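Local coordinates for protein manganese-containing pseudocatalase (Thermus thermophilus, PDB 2V8T) that probably breaks down hydrogen peroxide to water and oxygen at a centre of two manganese ions, as catalases of its family do, at residues D6-E11 / I74-A79; G228-L233 / P253-E258; Y234-E239 / G264-G269. One frame throughout, in Å; residues are numbered along the deposited sequence. Where two conformers were deposited one is given.

Contact 1. Residues D6-E11 / I74-A79; sequences DRLQIE and IELVAA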
# COMPACT_ATOMS: atom_id res chain seq x y z
N ASP A 6 32.06 -7.64 11.82
CA ASP A 6 31.88 -6.19 11.93
C ASP A 6 32.84 -5.45 10.97
O ASP A 6 33.71 -4.68 11.39
CB ASP A 6 32.07 -5.73 13.38
CG ASP A 6 31.38 -4.39 13.64
OD1 ASP A 6 30.17 -4.27 13.27
OD2 ASP A 6 32.01 -3.49 14.24
N ARG A 7 32.61 -5.68 9.69
CA ARG A 7 33.38 -5.09 8.60
C ARG A 7 32.44 -4.87 7.42
O ARG A 7 31.64 -5.76 7.11
CB ARG A 7 34.50 -6.03 8.11
CG ARG A 7 35.57 -6.31 9.14
CD ARG A 7 36.57 -5.17 9.29
NE ARG A 7 37.50 -5.14 8.14
CZ ARG A 7 38.52 -4.30 8.04
NH1 ARG A 7 38.72 -3.35 8.92
NH2 ARG A 7 39.37 -4.41 7.02
N LEU A 8 32.59 -3.76 6.73
CA LEU A 8 31.94 -3.57 5.43
C LEU A 8 32.69 -4.33 4.38
O LEU A 8 33.90 -4.57 4.49
CB LEU A 8 31.91 -2.10 5.04
CG LEU A 8 31.10 -1.21 5.97
CD1 LEU A 8 31.19 0.25 5.51
CD2 LEU A 8 29.65 -1.67 6.07
N GLN A 9 32.03 -4.66 3.25
CA GLN A 9 32.70 -5.44 2.23
C GLN A 9 33.82 -4.69 1.55
O GLN A 9 34.74 -5.31 0.99
CB GLN A 9 31.65 -5.99 1.21
CG GLN A 9 32.19 -7.09 0.37
CD GLN A 9 31.14 -7.83 -0.46
OE1 GLN A 9 29.97 -7.80 -0.14
NE2 GLN A 9 31.54 -8.49 -1.49
N ILE A 10 33.77 -3.34 1.53
CA ILE A 10 34.88 -2.47 1.15
C ILE A 10 34.92 -1.33 2.16
O ILE A 10 33.90 -1.00 2.77
CB ILE A 10 34.77 -1.86 -0.26
CG1 ILE A 10 33.48 -1.11 -0.48
CG2 ILE A 10 35.05 -2.90 -1.35
CD1 ILE A 10 33.45 -0.18 -1.64
N GLU A 11 36.07 -0.68 2.25
CA GLU A 11 36.14 0.58 2.95
C GLU A 11 35.43 1.67 2.13
O GLU A 11 35.40 1.61 0.89
CB GLU A 11 37.46 1.04 3.43
CG GLU A 11 38.21 1.73 2.37
CD GLU A 11 38.96 0.90 1.44
OE1 GLU A 11 38.69 -0.31 1.41
OE2 GLU A 11 39.88 1.39 0.74
N ILE A 74 23.16 -4.81 1.59
CA ILE A 74 22.27 -3.87 2.27
C ILE A 74 23.06 -3.07 3.28
O ILE A 74 22.85 -1.87 3.47
CB ILE A 74 20.97 -4.49 2.86
CG1 ILE A 74 21.18 -5.50 3.96
CG2 ILE A 74 20.09 -5.05 1.75
CD1 ILE A 74 19.92 -5.75 4.81
N GLU A 75 24.00 -3.74 3.98
CA GLU A 75 24.85 -3.06 4.96
C GLU A 75 25.67 -1.95 4.30
O GLU A 75 25.78 -0.84 4.82
CB GLU A 75 25.74 -4.13 5.62
CG GLU A 75 26.62 -3.57 6.70
CD GLU A 75 27.61 -4.58 7.28
OE1 GLU A 75 27.84 -5.65 6.60
OE2 GLU A 75 28.14 -4.29 8.37
N LEU A 76 26.29 -2.27 3.15
CA LEU A 76 27.16 -1.31 2.47
C LEU A 76 26.36 -0.09 1.95
O LEU A 76 26.82 1.04 2.03
CB LEU A 76 27.90 -2.02 1.35
CG LEU A 76 28.96 -1.18 0.62
CD1 LEU A 76 30.12 -0.88 1.59
CD2 LEU A 76 29.47 -1.92 -0.59
N VAL A 77 25.18 -0.37 1.35
CA VAL A 77 24.37 0.74 0.85
C VAL A 77 23.86 1.59 2.02
O VAL A 77 23.89 2.84 1.92
CB VAL A 77 23.24 0.24 -0.06
CG1 VAL A 77 22.44 1.45 -0.57
CG2 VAL A 77 23.81 -0.53 -1.26
N ALA A 78 23.42 0.97 3.12
CA ALA A 78 23.00 1.73 4.26
C ALA A 78 24.16 2.62 4.76
O ALA A 78 23.94 3.77 5.14
CB ALA A 78 22.48 0.83 5.36
N ALA A 79 25.38 2.07 4.81
CA ALA A 79 26.54 2.85 5.25
C ALA A 79 26.79 4.05 4.36
O ALA A 79 27.22 5.11 4.84
CB ALA A 79 27.78 1.97 5.34
O HOH W 1 28.25 -4.98 11.02
O HOH W 2 29.22 -5.02 4.07

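Contact 2. Residues G228-L233 / P253-E258; sequences GFHRNL and PEDGTE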
# COMPACT_ATOMS: atom_id res chain seq x y z
N GLY A 228 40.79 -7.66 -9.80
CA GLY A 228 40.36 -9.03 -10.04
C GLY A 228 38.98 -9.37 -9.50
O GLY A 228 38.59 -10.55 -9.55
N PHE A 229 38.24 -8.39 -9.00
CA PHE A 229 37.04 -8.70 -8.23
C PHE A 229 35.89 -9.26 -9.09
O PHE A 229 35.00 -9.92 -8.55
CB PHE A 229 36.58 -7.52 -7.42
CG PHE A 229 37.55 -7.12 -6.29
CD1 PHE A 229 38.61 -7.89 -5.88
CD2 PHE A 229 37.41 -5.92 -5.65
CE1 PHE A 229 39.41 -7.50 -4.81
CE2 PHE A 229 38.22 -5.54 -4.61
CZ PHE A 229 39.18 -6.32 -4.16
N HIS A 230 35.90 -9.03 -10.41
CA HIS A 230 34.92 -9.65 -11.29
C HIS A 230 35.12 -11.15 -11.41
O HIS A 230 34.23 -11.84 -11.94
CB HIS A 230 34.98 -9.02 -12.69
CG HIS A 230 36.32 -9.14 -13.32
ND1 HIS A 230 37.42 -8.52 -12.76
CD2 HIS A 230 36.70 -9.80 -14.44
CE1 HIS A 230 38.44 -8.81 -13.55
NE2 HIS A 230 38.05 -9.58 -14.58
N ARG A 231 36.25 -11.69 -11.01
CA ARG A 231 36.47 -13.12 -11.10
C ARG A 231 35.94 -13.85 -9.87
O ARG A 231 35.83 -15.07 -9.93
CB ARG A 231 37.98 -13.42 -11.22
CG ARG A 231 38.59 -12.76 -12.43
CD ARG A 231 40.01 -13.13 -12.65
NE ARG A 231 40.50 -12.45 -13.85
CZ ARG A 231 41.27 -11.37 -13.78
NH1 ARG A 231 41.81 -11.00 -12.59
NH2 ARG A 231 41.54 -10.66 -14.89
N ASN A 232 35.71 -13.14 -8.77
CA ASN A 232 35.63 -13.79 -7.48
C ASN A 232 34.21 -14.05 -7.04
O ASN A 232 33.39 -13.12 -6.91
CB ASN A 232 36.27 -12.87 -6.42
CG ASN A 232 37.75 -12.68 -6.64
OD1 ASN A 232 38.37 -13.41 -7.41
ND2 ASN A 232 38.30 -11.66 -5.97
N LEU A 233 33.91 -15.30 -6.73
CA LEU A 233 32.69 -15.67 -6.00
C LEU A 233 33.17 -16.13 -4.65
O LEU A 233 33.81 -17.19 -4.52
CB LEU A 233 31.89 -16.74 -6.73
CG LEU A 233 30.50 -17.00 -6.16
CD1 LEU A 233 29.56 -15.79 -6.39
CD2 LEU A 233 29.90 -18.24 -6.79
N PRO A 253 32.37 -12.92 -18.29
CA PRO A 253 31.86 -12.06 -19.38
C PRO A 253 32.65 -10.76 -19.55
O PRO A 253 32.64 -10.18 -20.64
CB PRO A 253 30.40 -11.81 -18.95
CG PRO A 253 30.08 -12.97 -18.07
CD PRO A 253 31.32 -13.25 -17.30
N GLU A 254 33.32 -10.27 -18.52
CA GLU A 254 33.97 -8.98 -18.61
C GLU A 254 35.20 -9.03 -19.52
O GLU A 254 35.44 -8.12 -20.29
CB GLU A 254 34.49 -8.50 -17.24
CG GLU A 254 33.53 -8.36 -16.10
CD GLU A 254 32.41 -7.49 -16.37
OE1 GLU A 254 32.56 -6.43 -17.02
OE2 GLU A 254 31.32 -7.85 -15.84
N ASP A 255 35.99 -10.08 -19.41
CA ASP A 255 37.30 -10.10 -20.06
C ASP A 255 37.73 -11.46 -20.53
O ASP A 255 38.86 -11.61 -20.99
CB ASP A 255 38.38 -9.51 -19.15
CG ASP A 255 38.60 -10.29 -17.89
OD1 ASP A 255 38.00 -11.38 -17.72
OD2 ASP A 255 39.45 -9.82 -17.05
N GLY A 256 36.89 -12.50 -20.43
CA GLY A 256 37.23 -13.82 -20.90
C GLY A 256 38.15 -14.63 -20.02
O GLY A 256 38.43 -15.78 -20.35
N THR A 257 38.58 -14.08 -18.89
CA THR A 257 39.51 -14.77 -18.00
C THR A 257 38.76 -15.78 -17.12
O THR A 257 37.56 -15.72 -16.93
CB THR A 257 40.32 -13.78 -17.15
OG1 THR A 257 39.46 -13.09 -16.27
CG2 THR A 257 41.13 -12.81 -18.04
N GLU A 258 39.51 -16.71 -16.55
CA GLU A 258 38.91 -17.80 -15.76
C GLU A 258 38.45 -17.25 -14.42
O GLU A 258 39.19 -16.59 -13.71
CB GLU A 258 39.90 -18.94 -15.54
CG GLU A 258 39.37 -20.11 -14.72
CD GLU A 258 38.31 -20.97 -15.31
OE1 GLU A 258 37.47 -21.55 -14.47
OE2 GLU A 258 38.27 -21.08 -16.56

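Contact 3. Residues Y234-E239 / G264-G269; sequences YRFSPE and GPPTGG. With SO4 (sulfate ion), chain G.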
# COMPACT_ATOMS: atom_id res chain seq x y z
N TYR A 234 32.97 -15.31 -3.61
CA TYR A 234 33.38 -15.63 -2.25
C TYR A 234 32.40 -16.61 -1.64
O TYR A 234 31.17 -16.41 -1.75
CB TYR A 234 33.43 -14.38 -1.40
CG TYR A 234 34.35 -13.30 -1.92
CD1 TYR A 234 33.87 -12.28 -2.75
CD2 TYR A 234 35.69 -13.29 -1.64
CE1 TYR A 234 34.70 -11.32 -3.27
CE2 TYR A 234 36.54 -12.35 -2.14
CZ TYR A 234 36.08 -11.36 -3.00
OH TYR A 234 36.91 -10.41 -3.54
N ARG A 235 32.92 -17.60 -0.94
CA ARG A 235 32.13 -18.57 -0.19
C ARG A 235 31.94 -18.01 1.22
O ARG A 235 32.86 -18.10 2.07
CB ARG A 235 32.82 -19.94 -0.19
CG ARG A 235 31.98 -21.02 0.44
CD ARG A 235 32.68 -22.40 0.45
NE ARG A 235 33.81 -22.45 1.37
CZ ARG A 235 33.69 -22.69 2.70
NH1 ARG A 235 32.56 -23.08 3.22
NH2 ARG A 235 34.76 -22.55 3.48
N PHE A 236 30.78 -17.42 1.48
CA PHE A 236 30.48 -16.74 2.73
C PHE A 236 29.93 -17.75 3.76
O PHE A 236 28.81 -17.66 4.22
CB PHE A 236 29.46 -15.61 2.52
CG PHE A 236 30.02 -14.38 1.86
CD1 PHE A 236 30.57 -13.36 2.65
CD2 PHE A 236 29.94 -14.15 0.48
CE1 PHE A 236 31.03 -12.18 2.09
CE2 PHE A 236 30.42 -12.97 -0.06
CZ PHE A 236 30.95 -11.99 0.72
N SER A 237 30.76 -18.71 4.14
CA SER A 237 30.35 -19.77 5.06
C SER A 237 31.56 -20.43 5.69
O SER A 237 32.54 -20.66 4.97
CB SER A 237 29.59 -20.86 4.29
OG SER A 237 29.24 -21.95 5.12
N PRO A 238 31.48 -20.85 6.95
CA PRO A 238 32.60 -21.64 7.52
C PRO A 238 32.87 -22.94 6.73
O PRO A 238 34.03 -23.23 6.39
CB PRO A 238 32.19 -21.89 8.96
CG PRO A 238 31.23 -20.73 9.28
CD PRO A 238 30.46 -20.51 7.98
N GLU A 239 31.84 -23.71 6.47
CA GLU A 239 32.05 -25.09 5.98
C GLU A 239 31.10 -25.51 4.87
O GLU A 239 31.30 -26.56 4.27
CB GLU A 239 31.79 -26.14 7.08
CG GLU A 239 32.87 -26.25 8.11
CD GLU A 239 34.23 -26.70 7.60
OE1 GLU A 239 34.35 -27.15 6.46
OE2 GLU A 239 35.17 -26.59 8.41
N GLY A 264 35.97 -18.01 1.86
CA GLY A 264 35.78 -17.01 2.85
C GLY A 264 35.46 -15.64 2.28
O GLY A 264 35.56 -15.39 1.10
N PRO A 265 35.08 -14.74 3.19
CA PRO A 265 34.78 -13.36 2.81
C PRO A 265 36.03 -12.57 2.50
O PRO A 265 37.11 -12.92 2.95
CB PRO A 265 34.13 -12.83 4.09
CG PRO A 265 34.86 -13.59 5.21
CD PRO A 265 35.04 -14.94 4.65
N PRO A 266 35.91 -11.45 1.80
CA PRO A 266 37.07 -10.53 1.71
C PRO A 266 37.33 -9.90 3.04
O PRO A 266 36.51 -9.94 3.96
CB PRO A 266 36.66 -9.57 0.64
CG PRO A 266 35.23 -9.54 0.75
CD PRO A 266 34.72 -10.91 1.18
N THR A 267 38.52 -9.27 3.17
CA THR A 267 38.86 -8.57 4.40
C THR A 267 38.06 -7.32 4.62
O THR A 267 37.75 -6.93 5.75
CB THR A 267 40.32 -8.32 4.56
OG1 THR A 267 40.63 -7.80 5.86
CG2 THR A 267 40.70 -7.37 3.60
N GLY A 268 37.66 -6.64 3.54
CA GLY A 268 36.77 -5.49 3.61
C GLY A 268 37.37 -4.28 4.25
O GLY A 268 38.57 -4.03 4.13
N GLY A 269 36.52 -3.51 4.93
CA GLY A 269 36.90 -2.26 5.53
C GLY A 269 36.11 -2.00 6.79
O GLY A 269 35.21 -2.78 7.15
S SO4 G . 40.05 -7.62 0.28
O1 SO4 G . 38.85 -6.98 0.86
O2 SO4 G . 41.25 -6.86 0.44
O3 SO4 G . 40.23 -9.01 0.99
O4 SO4 G . 39.92 -7.93 -1.04

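Contact 1. Residues D6-E11 / I74-A79
L8 packs against E75, L76 and A79 on one face of helix 57-85, a helix of the ferritin-like bundle that also carries the manganese ligands E70 and H73. The CB of L8 faces CD1 of L76 at 4.1 Å. With CG anti to the carbonyl carbon (chi1 -63°), the L8 side chain heads for the helix, where its two methyls meet different residues. L8 CD1 reaches CB of A79 at 3.8 Å, one helical turn beyond E75. L8 CD2 lies on the aliphatic part of the E75 side chain, 3.6 Å from its CG. I10 extends the apolar patch. Its side chain crosses that of L76 at about a right angle, with I10 CG1 4.0 Å from L76 CD1. The L76 side chain comes within about 8 Å of a manganese ion. No direct hydrogen bond joins the two segments; water does the polar work. The extended E75 chain (chi1 -177°) carries its carboxylate past L8. E75 OE1 also accepts from the N of M1 of the second subunit. One water donates to E75 OE1 and accepts from Q9 N. Another donates to both carboxylates, with its oxygen 2.7 Å from E75 OE2 and 3.0 Å from D6 OD1.

Contact 2. Residues G228-L233 / P253-E258
H230 and R231 both reach the carboxylate of D255, on the loop between strands 232-235 and 260-263. H230 NE2 donates to D255 OD2 at 2.8 Å. This His-carboxylate bond is moderately straight (152°) and meets the oxygen from above the carboxylate plane. R231 NH2 adds a weak, bent bond to the same OD2 at 3.1 Å, part of a salt bridge. The R231 chain, extended from CG to NE (chi3 180°), carries NE out to T257. There R231 NE donates a hydrogen bond to T257 OG1 at 2.7 Å, in the guanidinium plane and nearly straight (163°). T257 OG1 in turn donates to D255 OD1 at 2.7 Å. The backbone N of T257 donates to the same OD1 at 3.0 Å, closing an Asx turn. Both oxygens of D255 therefore have donors. R231 was modelled in two conformers, and these bonds describe one of them. Its NH1 pairs with a sulfate that probably came with the crystallisation medium. The contact lies at the surface. Its first segment follows helix 219-226, which closes in a Schellman motif at G228. H230 rests on V183 of helix 172-200 and M225 of helix 219-226, while the backbone of R231 bonds to V260 of the neighbouring parallel strand.

Contact 3. Residues Y234-E239 / G264-G269
The Y234 ring takes P266 CD over one face, a CH-pi contact 3.9 Å from the ring centroid and 15° off its normal. At the edge of the same ring, near its plane, lies the carbonyl oxygen of G264, which also sits 3.4 Å from Y234 CB. The F236 ring is met obliquely. Its CE1 is 3.7 Å from P265 CB, and its CZ is 3.9 Å from P266 CD. The two aromatic side chains thus share P266 CD. With CG anti to the carbonyl carbon (chi1 -58°), Y234 turns its ring to P266, and its OH is hydrogen-bonded to N232 ND2. An alanine at Y234 is likely to strip P266 CD of its CH-pi contact, with F236 still beside it, and to leave N232 ND2 without the hydroxyl. After R235 the chain leaves the parallel pair of strands 232-235 and 260-263, through an inverse gamma turn centred on F236. A weak bond from G264 N to R235 O (3.1 Å) follows the end of that pairing. R235 NH2 bonds P238 O at 3.1 Å, in the guanidinium plane but above the plane of the carbonyl, and forms a salt bridge with D263. S237 is a predicted calcium ligand, and its OG bonds R4 O of the second subunit. Further along, two backbone donors hold a sulfate: T267 N reaches its O3 at 2.8 Å, and G268 N reaches its O1 at 3.0 Å.

Overall arrangement
Contact 1 is buried, contact 3 is partly buried and contact 2 lies at the surface. Their chemistry follows. Contact 1 joins its segments by apolar packing and bridging waters. Contact 2 relies on charged and hydrogen-bonded side chains. Contact 3 sets aromatic rings against prolines. Contacts 2 and 3 share strand 232-235, and their segments alternate along the chain; F229 CD1 packs on Y234 OH between them. Contacts 1 and 3 meet through the small antiparallel pairing of strands 7-8 and 269-270, where L8 N approaches G269 O at 2.8 Å. Both of these also touch the second subunit, whereas contact 2 touches no other chain of the assembly. The centres of contacts 1 and 2 are about 22 Å apart.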